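Local coordinates for protein SusD homolog (Bacteroides thetaiotaomicron VPI-5482, PDB 3IHV) that probably binds glycans at the bacterial outer membrane, as a SusD-family component of a polysaccharide-uptake system, at residues A[33-38]-A[78-83]; A[40-45]-A[278-283]; A[284-289]-A[365-370]; A[369-374]-A[388-393]. All blocks are in the same frame, centred on the assembly; numbering follows the deposited sequence.

Contact 1 of 4, residues A[33-38]-A[78-83]. With EDO (1,2-ethanediol), chain I.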
# COMPACT_ATOMS: atom_id res chain seq x y z
N LEU A 33 10.46 2.29 -8.55
CA LEU A 33 11.68 1.73 -7.98
C LEU A 33 11.40 0.54 -7.05
O LEU A 33 10.42 0.50 -6.33
CB LEU A 33 12.44 2.79 -7.19
CG LEU A 33 13.14 3.90 -8.01
CD1 LEU A 33 13.47 5.03 -7.08
CD2 LEU A 33 14.40 3.44 -8.77
N ASP A 34 12.36 -0.38 -7.04
CA ASP A 34 12.30 -1.54 -6.19
C ASP A 34 12.17 -1.09 -4.73
O ASP A 34 11.39 -1.64 -3.96
CB ASP A 34 13.59 -2.35 -6.44
CG ASP A 34 13.48 -3.83 -6.07
OD1 ASP A 34 12.54 -4.52 -6.52
OD2 ASP A 34 14.38 -4.32 -5.36
N ALA A 35 12.91 -0.03 -4.36
CA ALA A 35 12.88 0.51 -3.01
C ALA A 35 11.62 1.30 -2.67
O ALA A 35 11.42 1.73 -1.53
CB ALA A 35 14.14 1.39 -2.77
N MSE A 36 10.80 1.56 -3.68
CA MSE A 36 9.49 2.20 -3.55
C MSE A 36 8.44 1.09 -3.77
O MSE A 36 8.50 0.07 -3.08
CB MSE A 36 9.38 3.36 -4.55
CG MSE A 36 10.40 4.45 -4.31
SE MSE A 36 9.98 5.57 -2.78
CE MSE A 36 8.39 6.49 -3.48
N TYR A 37 7.52 1.23 -4.73
CA TYR A 37 6.41 0.27 -4.81
C TYR A 37 6.69 -1.00 -5.61
O TYR A 37 5.84 -1.88 -5.67
CB TYR A 37 5.10 1.00 -5.24
CG TYR A 37 4.77 2.10 -4.26
CD1 TYR A 37 4.16 1.80 -3.07
CD2 TYR A 37 5.16 3.42 -4.49
CE1 TYR A 37 3.92 2.79 -2.12
CE2 TYR A 37 4.90 4.42 -3.55
CZ TYR A 37 4.30 4.10 -2.38
OH TYR A 37 4.09 5.09 -1.44
N GLY A 38 7.87 -1.10 -6.23
CA GLY A 38 8.20 -2.32 -6.92
C GLY A 38 8.35 -3.49 -5.95
O GLY A 38 8.11 -4.65 -6.33
N GLN A 78 17.79 1.99 4.35
CA GLN A 78 18.49 3.15 3.81
C GLN A 78 18.06 3.42 2.36
O GLN A 78 17.90 4.59 1.96
CB GLN A 78 20.00 2.97 3.89
CG GLN A 78 20.81 4.24 3.50
CD GLN A 78 21.01 4.42 2.00
OE1 GLN A 78 21.26 5.53 1.51
NE2 GLN A 78 20.94 3.33 1.27
N GLN A 79 17.85 2.39 1.57
CA GLN A 79 17.47 2.60 0.17
C GLN A 79 16.11 3.28 0.01
O GLN A 79 15.92 4.12 -0.87
CB GLN A 79 17.49 1.26 -0.57
CG GLN A 79 18.91 0.71 -0.77
CD GLN A 79 18.94 -0.71 -1.31
OE1 GLN A 79 17.98 -1.46 -1.20
NE2 GLN A 79 20.08 -1.09 -1.89
N THR A 80 15.15 2.90 0.86
CA THR A 80 13.83 3.52 0.81
C THR A 80 13.89 4.97 1.29
O THR A 80 13.30 5.86 0.67
CB THR A 80 12.79 2.71 1.56
OG1 THR A 80 12.59 1.46 0.89
CG2 THR A 80 11.47 3.44 1.62
N TRP A 81 14.64 5.20 2.37
CA TRP A 81 14.83 6.56 2.86
C TRP A 81 15.37 7.43 1.72
O TRP A 81 14.83 8.50 1.43
CB TRP A 81 15.75 6.56 4.08
CG TRP A 81 16.22 7.86 4.62
CD1 TRP A 81 17.33 8.57 4.23
CD2 TRP A 81 15.68 8.54 5.75
NE1 TRP A 81 17.48 9.68 5.04
CE2 TRP A 81 16.48 9.68 5.99
CE3 TRP A 81 14.60 8.29 6.58
CZ2 TRP A 81 16.22 10.56 7.01
CZ3 TRP A 81 14.33 9.19 7.62
CH2 TRP A 81 15.15 10.29 7.82
N ALA A 82 16.42 6.95 1.06
CA ALA A 82 17.04 7.66 -0.06
C ALA A 82 16.08 7.84 -1.23
O ALA A 82 16.03 8.89 -1.83
CB ALA A 82 18.34 6.94 -0.52
N ALA A 83 15.31 6.82 -1.56
CA ALA A 83 14.38 6.91 -2.69
C ALA A 83 13.28 7.94 -2.43
O ALA A 83 12.90 8.72 -3.33
CB ALA A 83 13.77 5.52 -3.04
C1 EDO I . 18.65 13.73 4.02
O1 EDO I . 18.65 12.87 2.91
C2 EDO I . 17.99 13.06 5.18
O2 EDO I . 18.95 12.29 5.93
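Ala35 and Thr80 meet through one short bond: the hydroxyl of Thr80 donates from OG1 to Ala35 O over 2.7 Å. The donor lies in the carbonyl plane, on a lone pair, with a C=O...donor angle of 136°. Thr80 reaches it with OG1 set beside its own backbone N (chi1 -67°), while CB and CG2 also lie close to the same oxygen. The Ala35 methyl faces the helix 78-83 backbone. Its CB is 3.8 Å from Gln79 O and 4.0 Å from Gln79 CB, so it rests on the helix surface between Gln79 and Ala83, one turn apart, and touches Ala83 CB as well. The segment axes come within 8.7 Å at a crossing angle of -74°, which puts this short helix, wound with a pi-type turn at 34-38, steeply across the long helix 75-101 in the helical SusD-type fold (TPR clan). Gly38 N and Met36 N reach Leu33 O from opposite faces of its plane and bind the turn together. Ala83 CB is the second focus. The selenomethionine Met36 bends about both CB-CG and CG-SE, curling back so that CG, at 3.8 Å, and SE, also at 3.8 Å, both touch Ala83 CB. Leu33, the exposed residue of the contact, reaches the same methyl with CD1, 4.1 Å from Ala83 CB. Gln79 runs extended past CG, and its OE1 is engaged by Tyr40 OH. Trp81 points away from the contact, packs edge-to-face with Phe135, and makes a weak bond from NE1 to O2 of a 1,2-ethanediol, an oxygen at the ring edge near its plane.

Contact 2 of 4, residues A[40-45]-A[278-283]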
# COMPACT_ATOMS: atom_id res chain seq x y z
N TYR A 40 9.76 -2.79 -1.85
CA TYR A 40 9.83 -2.52 -0.42
C TYR A 40 8.58 -1.90 0.20
O TYR A 40 8.07 -2.37 1.22
CB TYR A 40 11.07 -1.68 -0.03
CG TYR A 40 12.43 -2.20 -0.47
CD1 TYR A 40 12.63 -3.48 -0.93
CD2 TYR A 40 13.55 -1.40 -0.31
CE1 TYR A 40 13.91 -3.91 -1.31
CE2 TYR A 40 14.78 -1.79 -0.71
CZ TYR A 40 14.97 -3.05 -1.21
OH TYR A 40 16.22 -3.45 -1.60
N LEU A 41 8.09 -0.81 -0.37
CA LEU A 41 6.91 -0.14 0.17
C LEU A 41 5.60 -0.86 -0.15
O LEU A 41 4.58 -0.55 0.48
CB LEU A 41 6.81 1.30 -0.33
CG LEU A 41 7.86 2.27 0.19
CD1 LEU A 41 7.62 3.67 -0.47
CD2 LEU A 41 7.88 2.40 1.73
N SER A 42 5.61 -1.71 -1.18
CA SER A 42 4.42 -2.48 -1.53
C SER A 42 4.35 -3.75 -0.71
O SER A 42 3.32 -4.03 -0.04
CB SER A 42 4.43 -2.81 -3.00
OG SER A 42 5.68 -3.40 -3.38
N ILE A 43 5.46 -4.48 -0.67
CA ILE A 43 5.43 -5.82 -0.09
C ILE A 43 6.26 -6.02 1.17
O ILE A 43 5.72 -6.34 2.21
CB ILE A 43 5.91 -6.86 -1.16
CG1 ILE A 43 4.99 -6.87 -2.38
CG2 ILE A 43 6.05 -8.29 -0.54
CD1 ILE A 43 5.58 -7.63 -3.59
N LEU A 44 7.55 -5.75 1.06
CA LEU A 44 8.50 -6.19 2.08
C LEU A 44 8.35 -5.57 3.44
O LEU A 44 8.50 -6.26 4.43
CB LEU A 44 9.96 -6.01 1.59
CG LEU A 44 11.09 -6.65 2.40
CD1 LEU A 44 10.96 -8.20 2.46
CD2 LEU A 44 12.46 -6.20 1.82
N PHE A 45 8.04 -4.28 3.48
CA PHE A 45 7.97 -3.57 4.76
C PHE A 45 6.60 -3.67 5.42
O PHE A 45 6.40 -3.05 6.47
CB PHE A 45 8.28 -2.08 4.58
CG PHE A 45 9.68 -1.77 4.05
CD1 PHE A 45 10.70 -2.72 3.96
CD2 PHE A 45 10.02 -0.44 3.82
CE1 PHE A 45 11.96 -2.35 3.51
CE2 PHE A 45 11.29 -0.10 3.39
CZ PHE A 45 12.24 -1.08 3.24
N GLY A 278 7.95 -4.47 -11.68
CA GLY A 278 7.99 -4.69 -10.27
C GLY A 278 7.92 -6.16 -9.93
O GLY A 278 7.99 -7.04 -10.79
N ARG A 279 7.77 -6.42 -8.64
CA ARG A 279 7.71 -7.79 -8.13
C ARG A 279 6.30 -8.23 -7.75
O ARG A 279 6.12 -9.25 -7.10
CB ARG A 279 8.64 -7.89 -6.92
CG ARG A 279 10.10 -7.57 -7.24
CD ARG A 279 10.96 -7.88 -6.07
NE ARG A 279 12.30 -7.31 -6.16
CZ ARG A 279 13.41 -7.99 -6.44
NH1 ARG A 279 13.37 -9.30 -6.67
NH2 ARG A 279 14.58 -7.36 -6.48
N ILE A 280 5.30 -7.47 -8.17
CA ILE A 280 3.91 -7.75 -7.78
C ILE A 280 3.44 -8.99 -8.53
O ILE A 280 3.69 -9.15 -9.74
CB ILE A 280 2.97 -6.55 -8.03
CG1 ILE A 280 3.57 -5.19 -7.58
CG2 ILE A 280 1.60 -6.84 -7.41
CD1 ILE A 280 4.08 -5.09 -6.13
N GLY A 281 2.81 -9.92 -7.81
CA GLY A 281 2.46 -11.22 -8.38
C GLY A 281 3.65 -12.19 -8.46
O GLY A 281 3.50 -13.34 -8.87
N LYS A 282 4.84 -11.74 -8.05
CA LYS A 282 6.03 -12.58 -8.06
C LYS A 282 6.38 -12.91 -6.62
O LYS A 282 6.09 -14.00 -6.15
CB LYS A 282 7.18 -11.86 -8.80
CG LYS A 282 6.78 -11.37 -10.23
CD LYS A 282 6.27 -12.47 -11.12
CE LYS A 282 7.36 -13.39 -11.61
NZ LYS A 282 7.06 -14.45 -12.71
N TRP A 283 6.93 -11.94 -5.90
CA TRP A 283 7.32 -12.16 -4.52
C TRP A 283 6.09 -12.36 -3.62
O TRP A 283 6.13 -13.09 -2.62
CB TRP A 283 8.13 -10.96 -4.04
CG TRP A 283 9.19 -11.28 -3.04
CD1 TRP A 283 10.49 -11.56 -3.31
CD2 TRP A 283 9.07 -11.30 -1.60
NE1 TRP A 283 11.19 -11.76 -2.15
CE2 TRP A 283 10.34 -11.59 -1.08
CE3 TRP A 283 8.02 -11.09 -0.72
CZ2 TRP A 283 10.58 -11.71 0.29
CZ3 TRP A 283 8.26 -11.19 0.63
CH2 TRP A 283 9.54 -11.48 1.12
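Ser42, Ile43 and Leu44 of one helical turn pack against Ile280 and Trp283 of an irregular loop, joining the N-terminal helices of the SusD fold to its C-terminal part. The turn 40-44 is of the wider pi type, evidenced by the Phe45 N bond to Tyr40 O, and the loop 278-283 has neither helix nor strand. In sequence order, Ser42 comes first. Its OG sits between the backbone N and the carbonyl carbon (chi1 50°), where it is bonded to Tyr37 O and lies 3.6 Å from Ile280 CD1, so the hydroxyl is satisfied although an apolar methyl touches it. Ile43 follows and divides its two branches. CG1 runs on, with chi2 167°, to put CD1 3.9 Å from Ile280 CD1, and the two isoleucine chains run alongside each other, pointing opposite ways. The same CD1 is 3.9 Å from Arg279 O, an oxygen that already accepts from Lys282 N at 3.0 Å and from Trp283 N at 3.1 Å, two bonds that close the turn leading into Trp283. Arg279 itself forms a salt bridge through NE with Asp34. The other branch of Ile43, CG2, is held tightly at 3.4 Å from Trp283 CE3. Leu44 completes the set: its CB leaves to the side of the loop, but with CG anti to the backbone N (chi1 -169°) the end swings back and places CD1 3.8 Å from Trp283 CH2.

Contact 3 of 4, residues A[284-289]-A[365-370]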
# COMPACT_ATOMS: atom_id res chain seq x y z
N ASN A 284 4.98 -11.73 -3.99
CA ASN A 284 3.73 -11.89 -3.24
C ASN A 284 2.68 -12.59 -4.10
O ASN A 284 1.48 -12.40 -3.91
CB ASN A 284 3.23 -10.55 -2.74
CG ASN A 284 2.75 -9.65 -3.85
OD1 ASN A 284 3.11 -9.87 -5.04
ND2 ASN A 284 1.98 -8.64 -3.51
N GLY A 285 3.12 -13.38 -5.05
CA GLY A 285 2.21 -14.08 -5.92
C GLY A 285 1.72 -15.41 -5.36
O GLY A 285 1.91 -15.73 -4.18
N VAL A 286 1.13 -16.19 -6.26
CA VAL A 286 0.76 -17.56 -5.97
C VAL A 286 1.99 -18.36 -6.33
O VAL A 286 2.61 -18.09 -7.36
CB VAL A 286 -0.45 -18.00 -6.82
CG1 VAL A 286 -0.67 -19.50 -6.69
CG2 VAL A 286 -1.69 -17.23 -6.35
N LYS A 287 2.37 -19.33 -5.50
CA LYS A 287 3.54 -20.16 -5.78
C LYS A 287 3.36 -20.84 -7.13
O LYS A 287 2.38 -21.55 -7.33
CB LYS A 287 3.75 -21.16 -4.64
CG LYS A 287 5.03 -21.95 -4.69
CD LYS A 287 6.25 -21.08 -4.50
CE LYS A 287 7.47 -21.83 -3.96
NZ LYS A 287 8.59 -20.85 -3.64
N THR A 288 4.33 -20.64 -8.02
CA THR A 288 4.27 -21.11 -9.42
C THR A 288 5.63 -21.51 -9.94
O THR A 288 6.62 -20.78 -9.76
CB THR A 288 3.75 -19.92 -10.30
OG1 THR A 288 2.57 -19.37 -9.72
CG2 THR A 288 3.54 -20.30 -11.80
N THR A 289 5.72 -22.67 -10.59
CA THR A 289 6.98 -23.10 -11.16
C THR A 289 7.24 -22.46 -12.52
O THR A 289 6.32 -22.10 -13.25
CB THR A 289 6.97 -24.61 -11.45
OG1 THR A 289 5.86 -24.91 -12.31
CG2 THR A 289 6.87 -25.43 -10.17
N ASN A 365 1.64 -22.28 4.13
CA ASN A 365 2.18 -21.84 2.86
C ASN A 365 1.17 -21.14 1.95
O ASN A 365 1.56 -20.71 0.86
CB ASN A 365 2.85 -23.00 2.13
CG ASN A 365 4.18 -23.38 2.75
OD1 ASN A 365 4.92 -22.51 3.20
ND2 ASN A 365 4.52 -24.66 2.70
N TYR A 366 -0.10 -21.02 2.36
CA TYR A 366 -1.10 -20.26 1.60
C TYR A 366 -0.51 -18.87 1.32
O TYR A 366 0.26 -18.33 2.13
CB TYR A 366 -2.39 -20.01 2.39
CG TYR A 366 -3.37 -21.14 2.63
CD1 TYR A 366 -3.05 -22.48 2.39
CD2 TYR A 366 -4.62 -20.84 3.18
CE1 TYR A 366 -3.98 -23.48 2.64
CE2 TYR A 366 -5.52 -21.80 3.45
CZ TYR A 366 -5.20 -23.13 3.20
OH TYR A 366 -6.11 -24.11 3.45
N THR A 367 -0.92 -18.30 0.18
CA THR A 367 -0.43 -17.00 -0.26
C THR A 367 -1.61 -16.08 -0.59
O THR A 367 -2.77 -16.51 -0.58
CB THR A 367 0.40 -17.14 -1.56
OG1 THR A 367 -0.44 -17.67 -2.63
CG2 THR A 367 1.59 -18.08 -1.34
N PRO A 368 -1.33 -14.82 -0.87
CA PRO A 368 -2.42 -14.03 -1.44
C PRO A 368 -2.77 -14.62 -2.82
O PRO A 368 -1.94 -15.28 -3.46
CB PRO A 368 -1.78 -12.63 -1.62
CG PRO A 368 -0.52 -12.64 -0.77
CD PRO A 368 -0.10 -14.03 -0.68
N ALA A 369 -4.01 -14.39 -3.27
CA ALA A 369 -4.46 -14.80 -4.61
C ALA A 369 -4.79 -13.59 -5.48
O ALA A 369 -5.12 -13.74 -6.64
CB ALA A 369 -5.67 -15.70 -4.51
N LYS A 370 -4.69 -12.39 -4.92
CA LYS A 370 -5.02 -11.16 -5.65
C LYS A 370 -4.15 -10.93 -6.88
O LYS A 370 -4.59 -10.32 -7.85
CB LYS A 370 -4.89 -9.97 -4.72
CG LYS A 370 -5.96 -9.98 -3.65
CD LYS A 370 -5.87 -8.81 -2.69
CE LYS A 370 -7.15 -8.72 -1.85
NZ LYS A 370 -7.21 -7.62 -0.80
O HOH W 1 -1.00 -13.06 -5.19
O HOH W 2 0.49 -20.18 -3.51
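Thr367 carries this contact with Gly285, Val286 and Lys287, and its atoms can be followed outward. At the root, CB lies 3.3 Å from Gly285 O, and the CG2 methyl also turns to that carbonyl. The other branch, OG1, stands between the backbone N and the carbonyl carbon (chi1 62°). There it lies near Gly285 O and 3.6 Å from Val286 CA, and it donates to the oxygen of the next residue, OG1 to Pro368 O over 2.9 Å, approaching from above the carbonyl plane, 40° out of it. The hydroxyl also receives a hydrogen from a water at 2.8 Å from Thr367 OG1, and this water in turn accepts from Lys287 N at 2.9 Å, a water bridge from the Lys287 backbone to the Thr367 side chain. Both segments bond to strand 325-330, the central strand of a three-stranded antiparallel sheet: outer strand 367-368 through Thr367 to Ala326, and the loop 284-289 through Lys287 to Tyr330. This is consistent with their lying side by side. The Val286 side chain crosses that of Thr367 at about a right angle, and its CG2 lies 3.5 Å from Pro368 O. Farther along, Pro368 CG meets Asn284 O at 3.7 Å. A second water donates to Asn284 O at 2.9 Å and, weakly, to Pro368 O, spanning the two carbonyls.

Contact 4 of 4, residues A[369-374]-A[388-393]. With NA (sodium ion), chain F; EDO (1,2-ethanediol), chain L.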
# COMPACT_ATOMS: atom_id res chain seq x y z
N ALA A 369 -4.01 -14.39 -3.27
CA ALA A 369 -4.46 -14.80 -4.61
C ALA A 369 -4.79 -13.59 -5.48
O ALA A 369 -5.12 -13.74 -6.64
CB ALA A 369 -5.67 -15.70 -4.51
N LYS A 370 -4.69 -12.39 -4.92
CA LYS A 370 -5.02 -11.16 -5.65
C LYS A 370 -4.15 -10.93 -6.88
O LYS A 370 -4.59 -10.32 -7.85
CB LYS A 370 -4.89 -9.97 -4.72
CG LYS A 370 -5.96 -9.98 -3.65
CD LYS A 370 -5.87 -8.81 -2.69
CE LYS A 370 -7.15 -8.72 -1.85
NZ LYS A 370 -7.21 -7.62 -0.80
N TRP A 371 -2.90 -11.38 -6.80
CA TRP A 371 -1.94 -11.20 -7.89
C TRP A 371 -1.51 -12.54 -8.52
O TRP A 371 -0.35 -12.74 -8.87
CB TRP A 371 -0.77 -10.28 -7.46
CG TRP A 371 -1.31 -9.02 -6.85
CD1 TRP A 371 -1.77 -7.92 -7.53
CD2 TRP A 371 -1.56 -8.76 -5.45
NE1 TRP A 371 -2.29 -7.00 -6.64
CE2 TRP A 371 -2.13 -7.47 -5.37
CE3 TRP A 371 -1.27 -9.45 -4.27
CZ2 TRP A 371 -2.50 -6.89 -4.15
CZ3 TRP A 371 -1.64 -8.88 -3.05
CH2 TRP A 371 -2.22 -7.59 -3.00
N ASP A 372 -2.51 -13.41 -8.70
CA ASP A 372 -2.32 -14.67 -9.38
C ASP A 372 -2.17 -14.45 -10.91
O ASP A 372 -3.15 -14.32 -11.67
CB ASP A 372 -3.50 -15.57 -9.07
CG ASP A 372 -3.35 -16.93 -9.68
OD1 ASP A 372 -2.58 -17.08 -10.67
OD2 ASP A 372 -4.04 -17.83 -9.19
N ILE A 373 -0.91 -14.38 -11.33
CA ILE A 373 -0.59 -14.15 -12.74
C ILE A 373 -1.18 -15.24 -13.68
O ILE A 373 -1.74 -14.91 -14.71
CB ILE A 373 0.94 -13.98 -12.93
CG1 ILE A 373 1.41 -12.69 -12.28
CG2 ILE A 373 1.31 -14.02 -14.41
CD1 ILE A 373 2.94 -12.47 -12.31
N GLN A 374 -1.03 -16.51 -13.31
CA GLN A 374 -1.52 -17.60 -14.13
C GLN A 374 -3.03 -17.47 -14.32
O GLN A 374 -3.54 -17.68 -15.41
CB GLN A 374 -1.20 -18.92 -13.45
CG GLN A 374 -1.76 -20.15 -14.11
CD GLN A 374 -1.10 -20.49 -15.44
OE1 GLN A 374 0.09 -20.21 -15.67
NE2 GLN A 374 -1.86 -21.15 -16.28
N SER A 388 7.49 -8.48 -13.06
CA SER A 388 6.26 -8.58 -13.82
C SER A 388 5.77 -7.20 -14.23
O SER A 388 6.31 -6.20 -13.80
CB SER A 388 5.15 -9.22 -12.95
OG SER A 388 4.68 -8.28 -11.97
N ASN A 389 4.70 -7.20 -15.05
CA ASN A 389 3.97 -5.98 -15.39
C ASN A 389 2.71 -5.82 -14.53
O ASN A 389 1.83 -5.03 -14.86
CB ASN A 389 3.62 -6.02 -16.87
CG ASN A 389 4.83 -5.95 -17.72
OD1 ASN A 389 5.77 -5.23 -17.38
ND2 ASN A 389 4.83 -6.68 -18.82
N VAL A 390 2.59 -6.52 -13.41
CA VAL A 390 1.43 -6.40 -12.53
C VAL A 390 1.47 -5.07 -11.76
O VAL A 390 2.52 -4.67 -11.23
CB VAL A 390 1.30 -7.59 -11.55
CG1 VAL A 390 0.12 -7.39 -10.57
CG2 VAL A 390 1.17 -8.91 -12.33
N ASN A 391 0.34 -4.38 -11.69
CA ASN A 391 0.27 -3.08 -11.02
C ASN A 391 0.04 -3.16 -9.52
O ASN A 391 -0.16 -4.25 -9.00
CB ASN A 391 -0.77 -2.20 -11.71
CG ASN A 391 -0.42 -1.90 -13.13
OD1 ASN A 391 0.72 -2.10 -13.56
ND2 ASN A 391 -1.42 -1.44 -13.91
N TRP A 392 0.12 -2.01 -8.87
CA TRP A 392 -0.01 -1.92 -7.41
C TRP A 392 -1.02 -0.89 -6.92
O TRP A 392 -0.83 0.32 -7.10
CB TRP A 392 1.35 -1.64 -6.73
CG TRP A 392 1.22 -1.74 -5.25
CD1 TRP A 392 1.28 -0.73 -4.34
CD2 TRP A 392 1.01 -2.93 -4.51
NE1 TRP A 392 1.08 -1.21 -3.07
CE2 TRP A 392 0.91 -2.57 -3.14
CE3 TRP A 392 0.81 -4.27 -4.87
CZ2 TRP A 392 0.69 -3.50 -2.13
CZ3 TRP A 392 0.61 -5.20 -3.88
CH2 TRP A 392 0.55 -4.81 -2.52
N TYR A 393 -2.09 -1.36 -6.30
CA TYR A 393 -3.06 -0.45 -5.71
C TYR A 393 -2.53 0.10 -4.38
O TYR A 393 -2.39 -0.64 -3.39
CB TYR A 393 -4.39 -1.11 -5.38
CG TYR A 393 -5.25 -1.53 -6.56
CD1 TYR A 393 -5.79 -0.58 -7.44
CD2 TYR A 393 -5.57 -2.86 -6.74
CE1 TYR A 393 -6.61 -0.95 -8.48
CE2 TYR A 393 -6.40 -3.27 -7.80
CZ TYR A 393 -6.92 -2.30 -8.66
OH TYR A 393 -7.73 -2.69 -9.68
NA NA F . 1.06 -3.08 -15.80
C1 EDO L . 2.56 -10.48 -16.27
O1 EDO L . 2.98 -9.27 -15.67
C2 EDO L . 3.66 -11.52 -16.19
O2 EDO L . 4.92 -10.86 -16.05
O HOH W 3 -2.48 -4.21 -7.45
O HOH W 4 0.05 -1.00 -16.41
O HOH W 5 -1.01 -4.86 -15.10
O HOH W 6 0.67 -4.04 -17.88
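A water gripped by three groups joins Trp371 to Asn391 and Tyr393. It accepts from Trp371 NE1 at 2.9 Å and from Tyr393 N at 3.1 Å, and it donates to Asn391 O at 2.8 Å, fixing the rotation of the indole against the start of strand 392-393. That indole is pressed between two groups: Trp392 CZ3 lies over one face, offset toward the rim and 3.5 Å from Trp371 CZ2, while Lys370 CB sits over the centre of the opposite face. The six-membered rings meet obliquely with their planes at 33°. Val390 splits its branches, CG1 reaching Trp371 CD1 at 3.6 Å and CG2 reaching Ile373 CG1 at 3.8 Å. Val390 is itself positioned by an ST turn, in which Val390 N donates to Ser388 OG at an angle of 160°; that hydroxyl is bonded also to Ile280 O. The segment's other side carries a sodium ion, bound by Asn389 O at 2.3 Å and Asn391 OD1 at 2.5 Å, with Phe265 O and three waters completing six ligands. Asn391 sets out from the backbone with its CB pointing away from 369-374, and CG beside the backbone N (chi1 -63°) brings OD1 to the ion. Asp372, the N-cap of helix 373-376, caps Lys375 N with OD1 and holds Tyr328 and Tyr330 of strand 325-330 with OD2. Trp371 also rests on Thr249 of helix 242-250, while strand 392-396 pairs antiparallel with strand 259-263.

Contacts 2, 3 and 4 touch one another, with centres 10 to 12 Å apart, and contact 1 adjoins contact 2 at 11 Å, whereas contacts 1 and 3 are separated by 23 Å. Helices 34-38 and 40-44 follow each other and tie contact 1 to contact 2. Contact 2 reaches contact 4 through the backbone, Gly278 O lying 2.7 Å from Ser388 N. Contacts 3 and 4 share Ala369 and Lys370, and Asn284 ND2 approaches Trp371 CE3 at 3.4 Å. The sodium ion bound by Asn389 and Asn391 belongs to contact 4, yet the side chain of Ile280 in contact 2 is only about 9 Å from it, and that of Asn284 in contact 3 about 13 Å.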